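Local coordinates for retropepsin-like aspartic endopeptidase domain-containing protein (Legionella pneumophila subsp. pneumophila str. Philadelphia 1, PDB 2PMA), which is of unknown function but is possibly a protease, with a domain resembling retropepsin-like aspartic endopeptidases, at residues V8-L13 and T19-L24; L49-P54 and V109-R114. One frame throughout, in Å; residues are numbered along the deposited sequence.

Contact 1 and contact 2 come in series along the chain: the hairpin of 8-13 and 19-24 is complete before 49-54 begins, and 109-114 returns to meet 49-54 much later. Their centres lie about 15 Å apart and their nearest atoms about 4 Å apart, without touching. Both belong to the same curled, mixed sheet. Strand 90-100 pairs with 8-13 at one place and with 103-112 at another, while strand 31-43 pairs with both 46-55 and 103-112. Contact 1 pairs neighbouring strands of the sheet by backbone hydrogen bonds, and contact 2 bridges the interior of that curled sheet, consistent with the compact beta core of a retropepsin-like domain.

Contact 1: V8-L13 and T19-L24; sequences VEKATL and TLSAKL
Thr19 and Leu20 lie against Thr12, Lys10, Ala11 and Leu13 in a beta hairpin whose strands, 8-13 and 19-24, run antiparallel with a twist: the N-to-C directions of the two short strand segments make 140°, and their axes come within 4.6 Å. Four backbone bonds fix the register. Glu9 pairs with Ala22 and Ala11 with Leu20, each pair exchanging two N-H...O=C bonds; that from Leu20 N to Ala11 O is nearly straight, at 171°.

Thr19, which has the most area buried here, works on the face shared with Val8, Lys10, Thr12 and Ser21. Its hydroxyl OG1 lies 2.8 Å from Thr12 OG1 in a hydrogen bond. Its methyl CG2, anti to the backbone N, is thereby turned to Lys10, 3.8 Å from CB. Leu20 faces the other side of the sheet with Ala11 and Ala22. In one of the two modelled conformers of Leu13, its CD1 lies 4.0 Å from Leu20 CD1, and Leu33 of strand 31-43 touches both leucines, so this side belongs to the buried core. Further along, Glu9 CG rests 4.0 Å from Leu24 CD1, while its carboxylate leads away to Thr142 OG1, Gly6 N and Thr143 N.

Lys10 is exposed, yet its chain crosses to the partner strand. The bend at chi2 (-62°) carries the otherwise extended end over Leu20 O toward Ser21. There the ammonium has two partners within this contact: NZ donates to Ser21 OG at 2.9 Å and to a water 2.7 Å from NZ, which in turn donates to Thr19 O.

Contact 2: L49-P54 and V109-R114; sequences LRFTVP and VNLTNR
Leu111 sends CD1 to both Phe51 and Leu49, and CD2 to Phe51, and these three buried side chains make the whole contact. The backbones stand well apart: the nearest CA atoms, of Phe51 and Leu111, are 8.6 Å from each other, and the link is made by side chains alone.

The tight part is the approach of Leu111 to the Phe51 ring. Leu111 CD1 sits over one face, 4.0 Å from the ring centroid and 26° off the normal, which meets the geometry of a CH-pi contact. It is displaced toward the rim on the CG-CD1 side, so the ring atom closest to Leu111 CD1 is Phe51 CD1, at 3.7 Å. Leu111 CD2 is looser, 4.1 Å from Phe51 CE2. The leucine stands roughly perpendicular to the phenylalanine. In Phe51, chi1 59° sets the ring between the backbone N and the carbonyl carbon, and chi2 -87° turns its face to Leu111. Leu49 adds a further apolar touch, its CD1 4.1 Å from Leu111 CD1 where the leucines lie alongside, pointing opposite ways.

Beyond this cluster the segments diverge. Arg50, next to Phe51, points away from 109-114 and forms a salt bridge with Glu63, and at the far end Asn113 and Arg114 are exposed in the loop after the strand. On the packed side, Ala35 also touches Phe51 and Pro92 touches Leu49. Two strands, 46-55 and 103-112, that each pair with 31-43 here meet through their inward side chains, an arrangement typical of the hydrophobic interior of a curled, closed beta structure such as the retropepsin-like fold.

Contact 1: V8-L13 and T19-L24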
loop_
_atom_site.group_PDB
_atom_site.type_symbol
_atom_site.label_atom_id
_atom_site.label_comp_id
_atom_site.label_asym_id
_atom_site.label_seq_id
_atom_site.Cartn_x
_atom_site.Cartn_y
_atom_site.Cartn_z
ATOM N N VAL A 8 10.037 -4.896 -8.025
ATOM C CA VAL A 8 8.963 -5.671 -7.395
ATOM C C VAL A 8 9.533 -6.269 -6.145
ATOM O O VAL A 8 10.645 -6.794 -6.168
ATOM C CB VAL A 8 8.435 -6.830 -8.273
ATOM C CG1 VAL A 8 7.239 -7.493 -7.586
ATOM C CG2 VAL A 8 8.031 -6.347 -9.627
ATOM N N GLU A 9 8.779 -6.192 -5.049
ATOM C CA GLU A 9 9.202 -6.754 -3.764
ATOM C C GLU A 9 7.993 -7.363 -3.091
ATOM O O GLU A 9 6.884 -6.938 -3.343
ATOM C CB GLU A 9 9.748 -5.653 -2.833
ATOM C CG GLU A 9 11.091 -4.990 -3.287
ATOM C CD GLU A 9 12.284 -5.927 -3.174
ATOM O OE1 GLU A 9 12.180 -7.003 -2.536
ATOM O OE2 GLU A 9 13.356 -5.594 -3.724
ATOM N N LYS A 10 8.205 -8.305 -2.182
ATOM C CA LYS A 10 7.076 -8.737 -1.349
ATOM C C LYS A 10 7.000 -7.753 -0.191
ATOM O O LYS A 10 8.039 -7.355 0.372
ATOM C CB LYS A 10 7.300 -10.166 -0.836
ATOM C CG LYS A 10 7.193 -11.255 -1.916
ATOM C CD LYS A 10 5.808 -11.324 -2.574
ATOM C CE LYS A 10 5.678 -12.640 -3.404
ATOM N NZ LYS A 10 4.320 -12.620 -4.024
ATOM N N ALA A 11 5.794 -7.321 0.148
ATOM C CA ALA A 11 5.570 -6.384 1.254
ATOM C C ALA A 11 4.433 -6.996 2.071
ATOM O O ALA A 11 3.550 -7.650 1.507
ATOM C CB ALA A 11 5.119 -5.026 0.732
ATOM N N THR A 12 4.452 -6.787 3.372
ATOM C CA THR A 12 3.454 -7.426 4.213
ATOM C C THR A 12 2.581 -6.376 4.874
ATOM O O THR A 12 3.106 -5.439 5.473
ATOM C CB THR A 12 4.116 -8.321 5.273
ATOM O OG1 THR A 12 4.896 -9.331 4.625
ATOM C CG2 THR A 12 3.012 -8.975 6.157
ATOM N N LEU A 13 1.255 -6.519 4.747
ATOM C CA LEU A 13 0.300 -5.659 5.443
ATOM C C LEU A 13 0.115 -6.333 6.792
ATOM O O LEU A 13 -0.706 -7.237 6.939
ATOM C CB LEU A 13 -1.037 -5.560 4.678
ATOM C CG LEU A 13 -1.034 -4.694 3.408
ATOM C CD1 LEU A 13 0.053 -5.115 2.433
ATOM C CD2 LEU A 13 -2.375 -4.669 2.682
ATOM N N THR A 19 0.955 -10.976 2.860
ATOM C CA THR A 19 2.102 -10.642 2.015
ATOM C C THR A 19 1.653 -10.538 0.547
ATOM O O THR A 19 0.999 -11.448 0.014
ATOM C CB THR A 19 3.253 -11.637 2.239
ATOM O OG1 THR A 19 3.608 -11.621 3.622
ATOM C CG2 THR A 19 4.506 -11.220 1.448
ATOM N N LEU A 20 1.968 -9.417 -0.085
ATOM C CA LEU A 20 1.548 -9.135 -1.469
ATOM C C LEU A 20 2.775 -8.759 -2.297
ATOM O O LEU A 20 3.780 -8.261 -1.743
ATOM C CB LEU A 20 0.601 -7.935 -1.498
ATOM C CG LEU A 20 -0.707 -8.039 -0.709
ATOM C CD1 LEU A 20 -1.495 -6.757 -0.857
ATOM C CD2 LEU A 20 -1.516 -9.234 -1.228
ATOM N N SER A 21 2.715 -9.020 -3.596
ATOM C CA SER A 21 3.722 -8.431 -4.514
ATOM C C SER A 21 3.436 -6.948 -4.667
ATOM O O SER A 21 2.283 -6.551 -4.901
ATOM C CB SER A 21 3.650 -9.115 -5.885
ATOM O OG SER A 21 4.263 -10.361 -5.779
ATOM N N ALA A 22 4.457 -6.115 -4.493
ATOM C CA ALA A 22 4.286 -4.677 -4.557
ATOM C C ALA A 22 5.221 -4.176 -5.659
ATOM O O ALA A 22 6.357 -4.643 -5.759
ATOM C CB ALA A 22 4.665 -4.031 -3.214
ATOM N N LYS A 23 4.743 -3.271 -6.497
ATOM C CA LYS A 23 5.618 -2.625 -7.455
ATOM C C LYS A 23 6.124 -1.329 -6.855
ATOM O O LYS A 23 5.358 -0.549 -6.294
ATOM C CB LYS A 23 4.893 -2.356 -8.784
ATOM C CG LYS A 23 5.806 -1.758 -9.854
ATOM C CD LYS A 23 5.242 -1.919 -11.241
ATOM C CE LYS A 23 4.075 -0.964 -11.440
ATOM N NZ LYS A 23 3.731 -0.912 -12.921
ATOM N N LEU A 24 7.435 -1.106 -6.946
ATOM C CA LEU A 24 8.032 0.141 -6.449
ATOM C C LEU A 24 8.204 1.048 -7.669
ATOM O O LEU A 24 8.970 0.733 -8.595
ATOM C CB LEU A 24 9.373 -0.145 -5.763
ATOM C CG LEU A 24 9.302 -0.660 -4.317
ATOM C CD1 LEU A 24 8.613 -2.016 -4.242
ATOM C CD2 LEU A 24 10.734 -0.767 -3.725
HETATM O O HOH W 1 2.636 -12.962 -1.914
#

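Contact 2: L49-P54 and V109-R114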
loop_
_atom_site.group_PDB
_atom_site.type_symbol
_atom_site.label_atom_id
_atom_site.label_comp_id
_atom_site.label_asym_id
_atom_site.label_seq_id
_atom_site.Cartn_x
_atom_site.Cartn_y
_atom_site.Cartn_z
ATOM N N LEU A 49 -11.579 4.073 7.757
ATOM C CA LEU A 49 -12.280 3.276 6.749
ATOM C C LEU A 49 -12.022 1.796 7.018
ATOM O O LEU A 49 -10.885 1.399 7.347
ATOM C CB LEU A 49 -11.757 3.631 5.354
ATOM C CG LEU A 49 -11.959 5.074 4.886
ATOM C CD1 LEU A 49 -11.558 5.112 3.446
ATOM C CD2 LEU A 49 -13.455 5.503 5.009
ATOM N N ARG A 50 -13.079 1.004 6.930
ATOM C CA ARG A 50 -12.951 -0.456 6.900
ATOM C C ARG A 50 -12.984 -0.828 5.433
ATOM O O ARG A 50 -13.785 -0.279 4.655
ATOM C CB ARG A 50 -14.131 -1.096 7.622
ATOM C CG ARG A 50 -14.087 -2.609 7.717
ATOM C CD ARG A 50 -15.395 -3.128 8.395
ATOM N NE ARG A 50 -15.426 -2.728 9.809
ATOM C CZ ARG A 50 -16.520 -2.389 10.493
ATOM N NH1 ARG A 50 -17.721 -2.363 9.900
ATOM N NH2 ARG A 50 -16.416 -2.060 11.781
ATOM N N PHE A 51 -12.110 -1.744 5.037
ATOM C CA PHE A 51 -12.058 -2.143 3.652
ATOM C C PHE A 51 -11.537 -3.562 3.519
ATOM O O PHE A 51 -10.866 -4.090 4.443
ATOM C CB PHE A 51 -11.154 -1.153 2.851
ATOM C CG PHE A 51 -9.715 -1.063 3.345
ATOM C CD1 PHE A 51 -9.348 -0.167 4.376
ATOM C CD2 PHE A 51 -8.720 -1.856 2.755
ATOM C CE1 PHE A 51 -8.026 -0.063 4.817
ATOM C CE2 PHE A 51 -7.402 -1.787 3.184
ATOM C CZ PHE A 51 -7.023 -0.875 4.215
ATOM N N THR A 52 -11.833 -4.152 2.371
ATOM C CA THR A 52 -11.378 -5.518 2.075
ATOM C C THR A 52 -10.295 -5.460 1.021
ATOM O O THR A 52 -10.442 -4.790 -0.052
ATOM C CB THR A 52 -12.625 -6.351 1.676
ATOM O OG1 THR A 52 -13.461 -6.436 2.833
ATOM C CG2 THR A 52 -12.267 -7.775 1.203
ATOM N N VAL A 53 -9.221 -6.223 1.230
ATOM C CA VAL A 53 -8.352 -6.584 0.119
ATOM C C VAL A 53 -8.649 -7.994 -0.416
ATOM O O VAL A 53 -8.453 -8.981 0.304
ATOM C CB VAL A 53 -6.862 -6.512 0.571
ATOM C CG1 VAL A 53 -5.890 -6.917 -0.603
ATOM C CG2 VAL A 53 -6.564 -5.102 1.135
ATOM N N PRO A 54 -9.105 -8.105 -1.681
ATOM C CA PRO A 54 -9.409 -9.429 -2.255
ATOM C C PRO A 54 -8.145 -10.070 -2.824
ATOM O O PRO A 54 -7.295 -9.371 -3.376
ATOM C CB PRO A 54 -10.428 -9.127 -3.364
ATOM C CG PRO A 54 -10.158 -7.652 -3.759
ATOM C CD PRO A 54 -9.443 -6.973 -2.581
ATOM N N VAL A 109 -1.826 5.350 1.779
ATOM C CA VAL A 109 -2.150 4.596 0.578
ATOM C C VAL A 109 -3.543 4.957 0.093
ATOM O O VAL A 109 -4.495 5.037 0.888
ATOM C CB VAL A 109 -2.072 3.072 0.778
ATOM C CG1 VAL A 109 -0.603 2.621 1.074
ATOM C CG2 VAL A 109 -3.028 2.611 1.873
ATOM N N ASN A 110 -3.648 5.143 -1.223
ATOM C CA ASN A 110 -4.937 5.333 -1.903
ATOM C C ASN A 110 -5.642 3.983 -2.019
ATOM O O ASN A 110 -5.000 2.952 -2.294
ATOM C CB ASN A 110 -4.723 5.924 -3.313
ATOM C CG ASN A 110 -4.027 7.310 -3.302
ATOM O OD1 ASN A 110 -3.833 7.921 -2.261
ATOM N ND2 ASN A 110 -3.673 7.811 -4.500
ATOM N N LEU A 111 -6.961 3.965 -1.818
ATOM C CA LEU A 111 -7.696 2.725 -2.005
ATOM C C LEU A 111 -8.346 2.776 -3.355
ATOM O O LEU A 111 -9.206 3.636 -3.579
ATOM C CB LEU A 111 -8.757 2.583 -0.905
ATOM C CG LEU A 111 -8.235 2.488 0.519
ATOM C CD1 LEU A 111 -9.378 2.223 1.525
ATOM C CD2 LEU A 111 -7.149 1.393 0.656
ATOM N N THR A 112 -7.941 1.897 -4.268
ATOM C CA THR A 112 -8.331 2.095 -5.673
ATOM C C THR A 112 -9.265 1.018 -6.122
ATOM O O THR A 112 -9.220 -0.092 -5.602
ATOM C CB THR A 112 -7.097 2.077 -6.616
ATOM O OG1 THR A 112 -6.329 0.904 -6.330
ATOM C CG2 THR A 112 -6.236 3.312 -6.378
ATOM N N ASN A 113 -10.055 1.355 -7.148
ATOM C CA ASN A 113 -11.187 0.540 -7.574
ATOM C C ASN A 113 -10.825 -0.442 -8.687
ATOM O O ASN A 113 -11.576 -1.374 -8.928
ATOM C CB ASN A 113 -12.317 1.454 -8.123
ATOM C CG ASN A 113 -12.895 2.377 -7.060
ATOM O OD1 ASN A 113 -13.357 3.518 -7.346
ATOM N ND2 ASN A 113 -12.870 1.910 -5.853
ATOM N N ARG A 114 -9.707 -0.213 -9.378
ATOM C CA ARG A 114 -9.390 -1.035 -10.538
ATOM C C ARG A 114 -8.910 -2.430 -10.128
ATOM O O ARG A 114 -7.979 -2.566 -9.324
ATOM C CB ARG A 114 -8.389 -0.344 -11.458
ATOM C CG ARG A 114 -8.292 -0.989 -12.835
ATOM C CD ARG A 114 -9.422 -0.550 -13.775
ATOM N NE ARG A 114 -9.937 -1.664 -14.577
ATOM C CZ ARG A 114 -10.917 -2.485 -14.194
ATOM N NH1 ARG A 114 -11.312 -3.460 -15.002
ATOM N NH2 ARG A 114 -11.510 -2.341 -13.009
#